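Local coordinates for protein cyclase (Streptomyces sp. R1128, PDB 3TFZ) that probably guides the cyclisation and aromatisation of a polyketide chain in the R1128 biosynthetic pathway, at residues 145-148 with 149-153; 154-157 with 158-162. All coordinates share one frame; numbering follows the deposited sequence.

Contact 1 (145-148 with 149-153); sequences NSVA and DLNAV
D149 N donates to N145 O at 2.9 Å, with an N-H...O angle of 147°. The bond belongs to the backbone of helix 131-164, the long C-terminal helix of the helix-grip (Bet v 1-like) fold. Three more i to i+4 bonds follow it: L150 N to S146 O, N151 N to V147 O and A152 N to A148 O. The one from L150 is nearly straight, at 170°.

The side chain of D149 folds back over the preceding turn. Its CG sits beside the backbone N (chi1 -79°), which brings D149 CG to 3.1 Å from N145 O. D149 OD1 is 3.4 Å from that same oxygen. Both are acceptors, so this approach is proximity and not a bond. D149 also touches F34 and W96, and its side chain lies about 4 Å from a bound cyclohexylpropylsulfonate. The ligand probably comes from the crystallisation liquor, but its position is consistent with a pocket beside this part of the helix.

L150 packs its branch against the previous turn, with L150 CG 3.6 Å from S146 O. The same leucine meets L108 and L110 of strand 105-116 and W96 of strand 89-100. S146 is buried against H9 and H112. This face of the helix therefore rests on the sheet.

V147 and N151 lie side by side and point the same way. V147 reaches H9, while N151 reaches V11. The amide of N151 folds back alongside V147: N151 ND2 is 3.3 Å from V147 O, but the angle is too poor for a hydrogen bond. N151 ND2 also meets the methyl V147 CG1 at 3.7 Å, on the same general side as V147 O.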
ATOM      1  N   ASN A 145       9.779   7.486   4.717  1.00 27.99           N
ATOM      2  CA  ASN A 145       9.636   7.130   6.087  1.00 26.26           C
ATOM      3  C   ASN A 145       8.418   6.281   6.309  1.00 22.73           C
ATOM      4  O   ASN A 145       8.343   5.527   7.215  1.00 22.38           O
ATOM      5  CB  ASN A 145       9.493   8.444   6.794  1.00 28.43           C
ATOM      6  CG  ASN A 145      10.773   8.901   7.277  1.00 36.71           C
ATOM      7  OD1 ASN A 145      11.183   8.563   8.408  1.00 39.33           O
ATOM      8  ND2 ASN A 145      11.505   9.602   6.415  1.00 43.43           N
ATOM      9  N   SER A 146       7.446   6.483   5.479  1.00 21.14           N
ATOM     10  CA  SER A 146       6.275   5.697   5.429  1.00 20.59           C
ATOM     11  C   SER A 146       6.636   4.196   5.183  1.00 19.35           C
ATOM     12  O   SER A 146       6.241   3.298   5.944  1.00 18.03           O
ATOM     13  CB  SER A 146       5.384   6.291   4.310  1.00 20.42           C
ATOM     14  OG  SER A 146       4.321   5.434   4.044  1.00 27.38           O
ATOM     15  N   VAL A 147       7.411   3.947   4.112  1.00 20.28           N
ATOM     16  CA  VAL A 147       8.017   2.644   3.772  1.00 17.74           C
ATOM     17  C   VAL A 147       8.865   2.058   4.960  1.00 18.11           C
ATOM     18  O   VAL A 147       8.657   0.936   5.294  1.00 19.69           O
ATOM     19  CB  VAL A 147       8.793   2.722   2.388  1.00 18.40           C
ATOM     20  CG1 VAL A 147       9.551   1.428   2.109  1.00 16.16           C
ATOM     21  CG2 VAL A 147       7.752   2.982   1.251  1.00 17.44           C
ATOM     22  N   ALA A 148       9.722   2.854   5.609  1.00 17.04           N
ATOM     23  CA  ALA A 148      10.593   2.462   6.691  1.00 18.50           C
ATOM     24  C   ALA A 148       9.785   2.099   7.933  1.00 18.89           C
ATOM     25  O   ALA A 148      10.068   1.073   8.560  1.00 19.36           O
ATOM     26  CB  ALA A 148      11.639   3.604   7.022  1.00 18.45           C
ATOM     27  N   ASP A 149       8.699   2.841   8.180  1.00 19.03           N
ATOM     28  CA  ASP A 149       7.832   2.627   9.339  1.00 19.38           C
ATOM     29  C   ASP A 149       7.032   1.332   9.235  1.00 17.76           C
ATOM     30  O   ASP A 149       6.911   0.552  10.183  1.00 17.49           O
ATOM     31  CB  ASP A 149       6.861   3.863   9.505  1.00 21.15           C
ATOM     32  CG  ASP A 149       7.521   5.120  10.185  1.00 27.21           C
ATOM     33  OD1 ASP A 149       8.733   5.081  10.600  1.00 28.96           O
ATOM     34  OD2 ASP A 149       6.798   6.170  10.300  1.00 33.02           O
ATOM     35  N   LEU A 150       6.331   1.188   8.113  1.00 17.53           N
ATOM     36  CA  LEU A 150       5.632  -0.066   7.760  1.00 14.47           C
ATOM     37  C   LEU A 150       6.523  -1.284   7.940  1.00 14.84           C
ATOM     38  O   LEU A 150       6.066  -2.208   8.535  1.00 17.69           O
ATOM     39  CB  LEU A 150       5.076   0.008   6.320  1.00 11.99           C
ATOM     40  CG  LEU A 150       3.752   0.769   6.100  1.00 14.50           C
ATOM     41  CD1 LEU A 150       3.431   0.986   4.611  1.00  9.55           C
ATOM     42  CD2 LEU A 150       2.498   0.089   6.777  1.00 12.83           C
ATOM     43  N   ASN A 151       7.721  -1.318   7.325  1.00 15.89           N
ATOM     44  CA  ASN A 151       8.730  -2.394   7.446  1.00 17.42           C
ATOM     45  C   ASN A 151       9.280  -2.617   8.922  1.00 16.94           C
ATOM     46  O   ASN A 151       9.538  -3.747   9.346  1.00 17.93           O
ATOM     47  CB  ASN A 151       9.892  -2.192   6.443  1.00 16.81           C
ATOM     48  CG  ASN A 151       9.448  -2.390   4.958  1.00 23.99           C
ATOM     49  OD1 ASN A 151       8.548  -3.203   4.592  1.00 22.14           O
ATOM     50  ND2 ASN A 151      10.154  -1.689   4.079  1.00 30.46           N
ATOM     51  N   ALA A 152       9.442  -1.546   9.680  1.00 17.53           N
ATOM     52  CA  ALA A 152       9.834  -1.581  11.109  1.00 16.83           C
ATOM     53  C   ALA A 152       8.778  -2.400  11.838  1.00 17.46           C
ATOM     54  O   ALA A 152       9.114  -3.332  12.583  1.00 19.98           O
ATOM     55  CB  ALA A 152       9.875  -0.202  11.662  1.00 15.35           C
ATOM     56  N   VAL A 153       7.496  -2.084  11.594  1.00 15.99           N
ATOM     57  CA  VAL A 153       6.413  -2.688  12.341  1.00 14.97           C
ATOM     58  C   VAL A 153       6.293  -4.195  11.990  1.00 15.50           C
ATOM     59  O   VAL A 153       6.096  -5.030  12.866  1.00 16.00           O
ATOM     60  CB  VAL A 153       5.059  -1.947  12.179  1.00 14.05           C
ATOM     61  CG1 VAL A 153       3.932  -2.742  12.930  1.00 12.74           C
ATOM     62  CG2 VAL A 153       5.125  -0.584  12.732  1.00 13.43           C
TER

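Contact 2 (154-157 with 158-162)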
ATOM      1  N   LEU A 154       6.388  -4.503  10.689  1.00 15.74           N
ATOM      2  CA  LEU A 154       6.331  -5.851  10.172  1.00 15.75           C
ATOM      3  C   LEU A 154       7.463  -6.709  10.700  1.00 16.63           C
ATOM      4  O   LEU A 154       7.176  -7.801  11.195  1.00 17.76           O
ATOM      5  CB  LEU A 154       6.313  -5.785   8.638  1.00 16.25           C
ATOM      6  CG  LEU A 154       6.845  -6.693   7.493  1.00 21.33           C
ATOM      7  CD1 LEU A 154       7.950  -7.833   7.723  1.00 21.07           C
ATOM      8  CD2 LEU A 154       5.849  -7.002   6.383  1.00 18.91           C
ATOM      9  N   GLY A 155       8.739  -6.205  10.625  1.00 17.61           N
ATOM     10  CA  GLY A 155       9.936  -6.897  11.124  1.00 17.00           C
ATOM     11  C   GLY A 155       9.714  -7.248  12.613  1.00 17.93           C
ATOM     12  O   GLY A 155       9.963  -8.371  13.045  1.00 17.94           O
ATOM     13  N   GLU A 156       9.212  -6.292  13.362  1.00 16.69           N
ATOM     14  CA  GLU A 156       8.998  -6.438  14.793  1.00 18.22           C
ATOM     15  C   GLU A 156       7.902  -7.426  15.175  1.00 18.02           C
ATOM     16  O   GLU A 156       8.037  -8.198  16.149  1.00 19.53           O
ATOM     17  CB  GLU A 156       8.717  -5.078  15.425  1.00 18.30           C
ATOM     18  CG  GLU A 156       8.466  -5.155  16.937  1.00 19.02           C
ATOM     19  CD  GLU A 156       9.624  -5.688  17.770  1.00 20.53           C
ATOM     20  OE1 GLU A 156      10.784  -5.771  17.306  1.00 20.29           O
ATOM     21  OE2 GLU A 156       9.379  -6.029  18.953  1.00 24.45           O
ATOM     22  N   ALA A 157       6.785  -7.386  14.458  1.00 17.29           N
ATOM     23  CA  ALA A 157       5.704  -8.314  14.755  1.00 16.79           C
ATOM     24  C   ALA A 157       6.146  -9.747  14.416  1.00 15.75           C
ATOM     25  O   ALA A 157       5.829 -10.720  15.139  1.00 18.40           O
ATOM     26  CB  ALA A 157       4.331  -7.900  13.986  1.00 16.11           C
ATOM     27  N   GLU A 158       6.807  -9.898  13.291  1.00 15.27           N
ATOM     28  CA  GLU A 158       7.263 -11.221  12.846  1.00 17.16           C
ATOM     29  C   GLU A 158       8.422 -11.811  13.787  1.00 17.78           C
ATOM     30  O   GLU A 158       8.388 -12.987  14.145  1.00 19.39           O
ATOM     31  CB  GLU A 158       7.641 -11.178  11.360  1.00 17.13           C
ATOM     32  CG  GLU A 158       6.517 -10.774  10.443  1.00 19.49           C
ATOM     33  CD  GLU A 158       6.880 -10.820   8.939  1.00 20.23           C
ATOM     34  OE1 GLU A 158       8.038 -11.120   8.643  1.00 23.60           O
ATOM     35  OE2 GLU A 158       6.043 -10.498   8.050  1.00 19.86           O
ATOM     36  N   ARG A 159       9.405 -10.991  14.168  1.00 16.08           N
ATOM     37  CA  ARG A 159      10.331 -11.228  15.281  1.00 18.49           C
ATOM     38  C   ARG A 159       9.653 -11.821  16.527  1.00 19.22           C
ATOM     39  O   ARG A 159      10.217 -12.668  17.180  1.00 21.67           O
ATOM     40  CB  ARG A 159      10.792  -9.849  15.706  1.00 18.05           C
ATOM     41  CG  ARG A 159      12.000  -9.798  16.375  1.00 21.93           C
ATOM     42  CD  ARG A 159      12.707  -8.382  16.349  1.00 22.61           C
ATOM     43  NE  ARG A 159      13.145  -8.007  15.008  1.00 23.61           N
ATOM     44  CZ  ARG A 159      12.959  -6.802  14.425  1.00 25.75           C
ATOM     45  NH1 ARG A 159      12.363  -5.763  15.075  1.00 20.60           N
ATOM     46  NH2 ARG A 159      13.427  -6.622  13.172  1.00 23.53           N
ATOM     47  N   ARG A 160       8.525 -11.250  16.936  1.00 18.78           N
ATOM     48  CA  ARG A 160       7.749 -11.690  18.078  1.00 22.49           C
ATOM     49  C   ARG A 160       7.007 -13.013  17.906  1.00 23.90           C
ATOM     50  O   ARG A 160       6.887 -13.759  18.856  1.00 27.49           O
ATOM     51  CB  ARG A 160       6.741 -10.613  18.523  1.00 23.45           C
ATOM     52  CG  ARG A 160       7.425  -9.356  18.936  1.00 23.34           C
ATOM     53  CD  ARG A 160       6.563  -8.564  19.805  1.00 26.20           C
ATOM     54  NE  ARG A 160       7.163  -7.236  19.954  1.00 29.91           N
ATOM     55  CZ  ARG A 160       6.708  -6.276  20.775  1.00 33.80           C
ATOM     56  NH1 ARG A 160       5.590  -6.450  21.515  1.00 33.51           N
ATOM     57  NH2 ARG A 160       7.366  -5.131  20.843  1.00 24.23           N
ATOM     58  N   VAL A 161       6.467 -13.257  16.717  1.00 23.97           N
ATOM     59  CA  VAL A 161       6.065 -14.587  16.320  1.00 23.46           C
ATOM     60  C   VAL A 161       7.187 -15.636  16.451  1.00 25.07           C
ATOM     61  O   VAL A 161       6.903 -16.750  16.986  1.00 26.77           O
ATOM     62  CB  VAL A 161       5.438 -14.674  14.855  1.00 24.64           C
ATOM     63  CG1 VAL A 161       5.110 -16.175  14.558  1.00 20.50           C
ATOM     64  CG2 VAL A 161       4.197 -13.856  14.762  1.00 22.15           C
ATOM     65  N   ARG A 162       8.391 -15.370  15.889  1.00 21.50           N
ATOM     66  CA  ARG A 162       9.501 -16.269  16.178  1.00 21.96           C
ATOM     67  C   ARG A 162       9.700 -16.508  17.666  1.00 22.77           C
ATOM     68  O   ARG A 162       9.832 -17.657  18.072  1.00 25.56           O
ATOM     69  CB  ARG A 162      10.845 -15.851  15.545  1.00 20.90           C
ATOM     70  CG  ARG A 162      10.721 -15.841  14.097  1.00 20.46           C
ATOM     71  CD  ARG A 162      11.983 -15.774  13.413  1.00 25.81           C
ATOM     72  NE  ARG A 162      12.909 -14.731  13.866  1.00 27.05           N
ATOM     73  CZ  ARG A 162      13.006 -13.466  13.436  1.00 21.92           C
ATOM     74  NH1 ARG A 162      12.164 -12.957  12.513  1.00 17.42           N
ATOM     75  NH2 ARG A 162      13.979 -12.720  13.972  1.00 16.98           N
TER
HETATM   76  O   HOH W   1      11.642  -9.841  11.807  1.00 16.07           O
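The guanidinium of R159 lies with one face on the helix backbone. G155 O sits over the centre of that face, 3.6 Å above the plane, and E156 N lies nearer its rim. E156 OE1 comes to the edge, in the plane. At the R160 guanidinium, E156 OE2 takes the edge position. E156, R159 and R160 thus form an i, i+3, i+4 salt-bridge network near the C-terminal end of helix 131-164, the long helix of the helix-grip fold.

E156 serves both arginines through different oxygens. R159 NH1 donates to the anti lone pair of E156 OE1 at 2.7 Å. R160 approaches side-on, with R160 NE 2.7 Å and R160 NH2 2.9 Å from E156 OE2. These two nitrogens come from opposite faces of the carboxylate plane. The carboxylate stands at 90° to the R160 guanidinium and at 56° to that of R159. E156 gets there with CG anti to its backbone N and a bend at chi2 (61°).

An alanine here removes the carboxylate, and the R159 and R160 guanidinium groups would probably be left without their shared anion and freer to turn. V23 and I33 touch both E156 and R160 and cover this side of the network.

E158 reaches along the other flank. Its carboxylate meets L154, with E158 OE2 3.3 Å from L154 CD1. E158 OE2 also accepts a hydrogen bond from A14 N, which ties the helix to the chain just past strand 5-13. A157 and V161 both touch A15.

G155 O has further work. It accepts the backbone bond from R159 N at 2.9 Å, and a water donates to it at 2.6 Å. That water in turn accepts from R162 NH1.

Overall arrangement
Both contacts lie on helix 131-164, in series along the chain: 145-153 comes first and 154-162 follows at once. Their centres are about 14 Å apart. The centre of contact 1 is about 8 Å from the centre of the chain, where the helix lies across strands of the antiparallel sheet. That of contact 2 is about 17 Å from it, where helices 17-25 and 30-33 take over as neighbours. Strand 5-13 touches both. F34, one of the residues at the potassium site, touches the helix in contact 1. The helix thus lies on the sheet at contact 1, beside what may be a pocket, and then packs on the short helices at contact 2.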